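Local coordinates for uncharacterized protein (Bordetella bronchiseptica, PDB 4XG0) that probably acts as a kinase on acid sugars in catabolic pathways, as a member of the DUF1537 family, at residues 27-41 with 99-112. Sequence-based numbering, arbitrary orientation. Where two conformers were deposited one is given.
Sequences YIGIVADDLTGSGDT and LRAAGVQRLYKKVD
Two backbone amides grip Tyr27 O: Gln105 N at 2.8 Å, tilted from the carbonyl plane, and Arg106 N at 2.9 Å, almost in line with the C=O. Although Tyr27 CB points away, CG anti to the backbone N (chi1 178°) brings the ring back beside Gln105 NE2, which meets its edge with the amide plane turned 87°. Tyr27 OH sits over the centre of the Arg106 guanidinium face, 3.6 Å from Arg106 CZ, while Arg106 NH1 donates to Gln105 O, in the guanidinium plane but from above the carbonyl plane, helping fix that group's rotation. Strands 28-32 and 106-110 run parallel, 18° apart: Gly29 N and Val31 N donate to Arg106 O and Tyr108 O, Tyr108 N and Lys110 N to Gly29 O and Val31 O. They are inner neighbours in the eight-stranded parallel sheet of the sugar-binding N-terminal domain, flanked by 73-77 and 234-238. On one face Val31 CG2 meets Leu99 CD1 of helix 85-101 at 3.7 Å. On the opposite face, Thr41 CG2 of helix 35-47 presses tightly on Lys110 CD at 3.2 Å. Bends at chi2 and chi4 carry Lys110 NZ beside Gly37 CA in the helix's first turn, where it bonds Val111 O, a water and a citrate, probably from the crystallisation liquor. That water donates to Asp33 OD1 and Asp34 OD1; Asp34 OD1 also N-caps the helix through Gly37 N, and Asp33 OD2 is salt-bridged to Arg81.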
loop_
_atom_site.group_PDB
_atom_site.type_symbol
_atom_site.label_atom_id
_atom_site.label_comp_id
_atom_site.label_asym_id
_atom_site.label_seq_id
_atom_site.Cartn_x
_atom_site.Cartn_y
_atom_site.Cartn_z
ATOM N N TYR A 27 -5.004 12.748 7.515
ATOM C CA TYR A 27 -4.262 12.740 6.265
ATOM C C TYR A 27 -5.112 12.249 5.093
ATOM O O TYR A 27 -5.015 12.786 3.986
ATOM C CB TYR A 27 -3.035 11.859 6.441
ATOM C CG TYR A 27 -2.179 11.718 5.203
ATOM C CD1 TYR A 27 -1.549 12.836 4.646
ATOM C CD2 TYR A 27 -1.976 10.498 4.622
ATOM C CE1 TYR A 27 -0.742 12.716 3.551
ATOM C CE2 TYR A 27 -1.183 10.364 3.482
ATOM C CZ TYR A 27 -0.567 11.493 2.962
ATOM O OH TYR A 27 0.236 11.353 1.856
ATOM N N ILE A 28 -5.938 11.230 5.334
ATOM C CA ILE A 28 -6.764 10.622 4.283
ATOM C C ILE A 28 -8.204 10.737 4.663
ATOM O O ILE A 28 -8.572 10.493 5.797
ATOM C CB ILE A 28 -6.441 9.139 4.136
ATOM C CG1 ILE A 28 -5.038 8.949 3.572
ATOM C CG2 ILE A 28 -7.483 8.452 3.257
ATOM C CD1 ILE A 28 -4.395 7.649 3.981
ATOM N N GLY A 29 -9.032 11.158 3.724
ATOM C CA GLY A 29 -10.467 11.149 3.909
ATOM C C GLY A 29 -11.103 10.118 2.982
ATOM O O GLY A 29 -10.750 10.040 1.809
ATOM N N ILE A 30 -12.033 9.333 3.517
ATOM C CA ILE A 30 -12.813 8.361 2.757
ATOM C C ILE A 30 -14.297 8.787 2.761
ATOM O O ILE A 30 -14.935 8.845 3.805
ATOM C CB ILE A 30 -12.728 6.948 3.365
ATOM C CG1 ILE A 30 -11.306 6.418 3.346
ATOM C CG2 ILE A 30 -13.643 6.006 2.572
ATOM C CD1 ILE A 30 -11.170 5.234 4.295
ATOM N N VAL A 31 -14.839 9.133 1.587
ATOM C CA VAL A 31 -16.265 9.430 1.437
ATOM C C VAL A 31 -16.991 8.254 0.750
ATOM O O VAL A 31 -16.763 7.997 -0.432
ATOM C CB VAL A 31 -16.459 10.685 0.557
ATOM C CG1 VAL A 31 -17.937 11.023 0.425
ATOM C CG2 VAL A 31 -15.705 11.858 1.124
ATOM N N ALA A 32 -17.835 7.537 1.493
ATOM C CA ALA A 32 -18.608 6.426 0.942
ATOM C C ALA A 32 -20.077 6.754 0.883
ATOM O O ALA A 32 -20.583 7.478 1.731
ATOM C CB ALA A 32 -18.405 5.185 1.780
ATOM N N ASP A 33 -20.781 6.202 -0.103
ATOM C CA ASP A 33 -22.187 6.513 -0.224
ATOM C C ASP A 33 -23.117 5.639 0.626
ATOM O O ASP A 33 -24.317 5.880 0.673
ATOM C CB ASP A 33 -22.613 6.538 -1.706
ATOM C CG ASP A 33 -22.571 5.175 -2.363
ATOM O OD1 ASP A 33 -21.792 4.305 -1.923
ATOM O OD2 ASP A 33 -23.361 4.977 -3.328
ATOM N N ASP A 34 -22.599 4.648 1.337
ATOM C CA ASP A 34 -23.473 3.931 2.239
ATOM C C ASP A 34 -22.689 3.398 3.436
ATOM O O ASP A 34 -21.458 3.428 3.443
ATOM C CB ASP A 34 -24.273 2.845 1.509
ATOM C CG ASP A 34 -23.493 1.591 1.247
ATOM O OD1 ASP A 34 -22.236 1.592 1.339
ATOM O OD2 ASP A 34 -24.161 0.576 0.904
ATOM N N LEU A 35 -23.417 2.959 4.454
ATOM C CA LEU A 35 -22.793 2.547 5.707
ATOM C C LEU A 35 -21.937 1.303 5.541
ATOM O O LEU A 35 -20.852 1.203 6.108
ATOM C CB LEU A 35 -23.882 2.276 6.754
ATOM C CG LEU A 35 -23.395 1.827 8.132
ATOM C CD1 LEU A 35 -22.639 2.960 8.809
ATOM C CD2 LEU A 35 -24.574 1.356 8.986
ATOM N N THR A 36 -22.431 0.340 4.779
ATOM C CA THR A 36 -21.712 -0.904 4.612
ATOM C C THR A 36 -20.352 -0.618 3.969
ATOM O O THR A 36 -19.322 -1.119 4.408
ATOM C CB THR A 36 -22.514 -1.909 3.760
ATOM O OG1 THR A 36 -23.644 -2.373 4.510
ATOM C CG2 THR A 36 -21.677 -3.087 3.375
ATOM N N GLY A 37 -20.360 0.204 2.924
ATOM C CA GLY A 37 -19.147 0.521 2.196
ATOM C C GLY A 37 -18.156 1.329 3.019
ATOM O O GLY A 37 -16.944 1.105 2.948
ATOM N N SER A 38 -18.660 2.277 3.793
ATOM C CA SER A 38 -17.787 3.053 4.644
ATOM C C SER A 38 -17.015 2.141 5.607
ATOM O O SER A 38 -15.798 2.264 5.731
ATOM C CB SER A 38 -18.596 4.075 5.424
ATOM O OG SER A 38 -17.753 5.057 5.989
ATOM N N GLY A 39 -17.721 1.227 6.267
ATOM C CA GLY A 39 -17.099 0.361 7.269
ATOM C C GLY A 39 -16.127 -0.607 6.628
ATOM O O GLY A 39 -15.056 -0.907 7.149
ATOM N N ASP A 40 -16.494 -1.137 5.471
ATOM C CA ASP A 40 -15.622 -2.107 4.855
ATOM C C ASP A 40 -14.310 -1.459 4.428
ATOM O O ASP A 40 -13.229 -2.012 4.676
ATOM C CB ASP A 40 -16.298 -2.789 3.666
ATOM C CG ASP A 40 -15.427 -3.867 3.060
ATOM O OD1 ASP A 40 -14.620 -3.545 2.150
ATOM O OD2 ASP A 40 -15.517 -5.030 3.517
ATOM N N THR A 41 -14.395 -0.275 3.817
ATOM C CA THR A 41 -13.197 0.408 3.312
ATOM C C THR A 41 -12.333 0.856 4.484
ATOM O O THR A 41 -11.122 0.639 4.512
ATOM C CB THR A 41 -13.525 1.629 2.420
ATOM O OG1 THR A 41 -14.280 2.590 3.162
ATOM C CG2 THR A 41 -14.309 1.164 1.210
ATOM N N LEU A 99 -13.620 17.906 4.884
ATOM C CA LEU A 99 -12.390 17.107 4.973
ATOM C C LEU A 99 -11.181 17.937 4.529
ATOM O O LEU A 99 -10.138 17.911 5.157
ATOM C CB LEU A 99 -12.508 15.836 4.128
ATOM C CG LEU A 99 -13.551 14.852 4.642
ATOM C CD1 LEU A 99 -13.847 13.805 3.620
ATOM C CD2 LEU A 99 -13.035 14.155 5.951
ATOM N N ARG A 100 -11.325 18.692 3.448
ATOM C CA ARG A 100 -10.205 19.487 2.990
ATOM C C ARG A 100 -9.912 20.588 4.004
ATOM O O ARG A 100 -8.767 20.775 4.426
ATOM C CB ARG A 100 -10.480 20.072 1.602
ATOM C CG ARG A 100 -9.212 20.245 0.774
ATOM C CD ARG A 100 -9.464 21.007 -0.501
ATOM N NE ARG A 100 -10.211 22.239 -0.268
ATOM C CZ ARG A 100 -10.645 23.033 -1.233
ATOM N NH1 ARG A 100 -10.395 22.712 -2.502
ATOM N NH2 ARG A 100 -11.323 24.128 -0.914
ATOM N N ALA A 101 -10.954 21.308 4.408
ATOM C CA ALA A 101 -10.811 22.315 5.443
ATOM C C ALA A 101 -10.042 21.742 6.620
ATOM O O ALA A 101 -9.260 22.460 7.250
ATOM C CB ALA A 101 -12.159 22.795 5.900
ATOM N N ALA A 102 -10.254 20.456 6.909
ATOM C CA ALA A 102 -9.657 19.813 8.086
ATOM C C ALA A 102 -8.216 19.342 7.886
ATOM O O ALA A 102 -7.647 18.727 8.773
ATOM C CB ALA A 102 -10.509 18.637 8.547
ATOM N N GLY A 103 -7.629 19.626 6.730
ATOM C CA GLY A 103 -6.236 19.291 6.504
ATOM C C GLY A 103 -5.966 17.991 5.758
ATOM O O GLY A 103 -4.811 17.661 5.524
ATOM N N VAL A 104 -7.015 17.249 5.397
ATOM C CA VAL A 104 -6.865 16.022 4.633
ATOM C C VAL A 104 -6.148 16.290 3.324
ATOM O O VAL A 104 -6.408 17.293 2.655
ATOM C CB VAL A 104 -8.230 15.372 4.357
ATOM C CG1 VAL A 104 -8.090 14.254 3.388
ATOM C CG2 VAL A 104 -8.832 14.865 5.656
ATOM N N GLN A 105 -5.202 15.423 2.988
ATOM C CA GLN A 105 -4.377 15.594 1.789
ATOM C C GLN A 105 -4.529 14.483 0.749
ATOM O O GLN A 105 -3.993 14.597 -0.359
ATOM C CB GLN A 105 -2.909 15.665 2.166
ATOM C CG GLN A 105 -2.567 16.788 3.102
ATOM C CD GLN A 105 -1.132 16.700 3.541
ATOM O OE1 GLN A 105 -0.215 16.772 2.718
ATOM N NE2 GLN A 105 -0.923 16.502 4.834
ATOM N N ARG A 106 -5.210 13.406 1.118
ATOM C CA ARG A 106 -5.605 12.398 0.136
ATOM C C ARG A 106 -7.095 12.113 0.290
ATOM O O ARG A 106 -7.592 11.983 1.403
ATOM C CB ARG A 106 -4.774 11.108 0.329
ATOM C CG ARG A 106 -3.279 11.339 0.076
ATOM C CD ARG A 106 -2.966 11.625 -1.391
ATOM N NE ARG A 106 -1.532 11.630 -1.678
ATOM C CZ ARG A 106 -0.699 12.640 -1.428
ATOM N NH1 ARG A 106 -1.133 13.778 -0.888
ATOM N NH2 ARG A 106 0.585 12.523 -1.745
ATOM N N LEU A 107 -7.795 12.008 -0.830
ATOM C CA LEU A 107 -9.222 11.711 -0.837
ATOM C C LEU A 107 -9.546 10.431 -1.610
ATOM O O LEU A 107 -9.116 10.290 -2.761
ATOM C CB LEU A 107 -9.987 12.833 -1.527
ATOM C CG LEU A 107 -11.500 12.737 -1.477
ATOM C CD1 LEU A 107 -11.946 12.952 -0.066
ATOM C CD2 LEU A 107 -12.180 13.767 -2.409
ATOM N N TYR A 108 -10.325 9.528 -1.002
ATOM C CA TYR A 108 -10.799 8.319 -1.678
ATOM C C TYR A 108 -12.320 8.350 -1.652
ATOM O O TYR A 108 -12.936 8.465 -0.587
ATOM C CB TYR A 108 -10.251 7.086 -0.960
ATOM C CG TYR A 108 -10.826 5.698 -1.230
ATOM C CD1 TYR A 108 -11.438 5.336 -2.415
ATOM C CD2 TYR A 108 -10.702 4.724 -0.238
ATOM C CE1 TYR A 108 -11.926 4.008 -2.601
ATOM C CE2 TYR A 108 -11.177 3.458 -0.414
ATOM C CZ TYR A 108 -11.786 3.105 -1.597
ATOM O OH TYR A 108 -12.232 1.801 -1.712
ATOM N N LYS A 109 -12.938 8.290 -2.828
ATOM C CA LYS A 109 -14.383 8.202 -2.891
ATOM C C LYS A 109 -14.813 6.756 -3.133
ATOM O O LYS A 109 -14.453 6.146 -4.144
ATOM C CB LYS A 109 -14.966 9.079 -4.018
ATOM C CG LYS A 109 -16.450 9.150 -3.962
ATOM C CD LYS A 109 -17.048 10.052 -5.055
ATOM C CE LYS A 109 -18.539 10.391 -4.796
ATOM N NZ LYS A 109 -19.466 9.238 -4.990
ATOM N N LYS A 110 -15.548 6.201 -2.174
ATOM C CA LYS A 110 -15.957 4.804 -2.166
ATOM C C LYS A 110 -17.384 4.675 -2.680
ATOM O O LYS A 110 -18.330 5.247 -2.109
ATOM C CB LYS A 110 -15.831 4.189 -0.752
ATOM C CG LYS A 110 -16.695 2.937 -0.487
ATOM C CD LYS A 110 -16.215 1.718 -1.317
ATOM C CE LYS A 110 -16.999 0.462 -0.962
ATOM N NZ LYS A 110 -18.397 0.530 -1.396
ATOM N N VAL A 111 -17.501 3.954 -3.801
ATOM C CA VAL A 111 -18.759 3.736 -4.491
ATOM C C VAL A 111 -19.089 2.240 -4.612
ATOM O O VAL A 111 -18.284 1.383 -4.246
ATOM C CB VAL A 111 -18.725 4.391 -5.901
ATOM C CG1 VAL A 111 -18.560 5.905 -5.778
ATOM C CG2 VAL A 111 -17.595 3.819 -6.700
ATOM N N ASP A 112 -20.320 1.947 -5.043
ATOM C CA ASP A 112 -20.734 0.592 -5.390
ATOM C C ASP A 112 -19.869 0.114 -6.552
ATOM O O ASP A 112 -19.666 0.850 -7.546
ATOM C CB ASP A 112 -22.227 0.623 -5.809
ATOM C CG ASP A 112 -22.832 -0.771 -6.096
ATOM O OD1 ASP A 112 -22.584 -1.752 -5.347
ATOM O OD2 ASP A 112 -23.649 -0.846 -7.073
HETATM O O HOH W 1 -20.251 2.489 -0.405
HETATM O O HOH W 2 -22.147 4.162 -5.741
#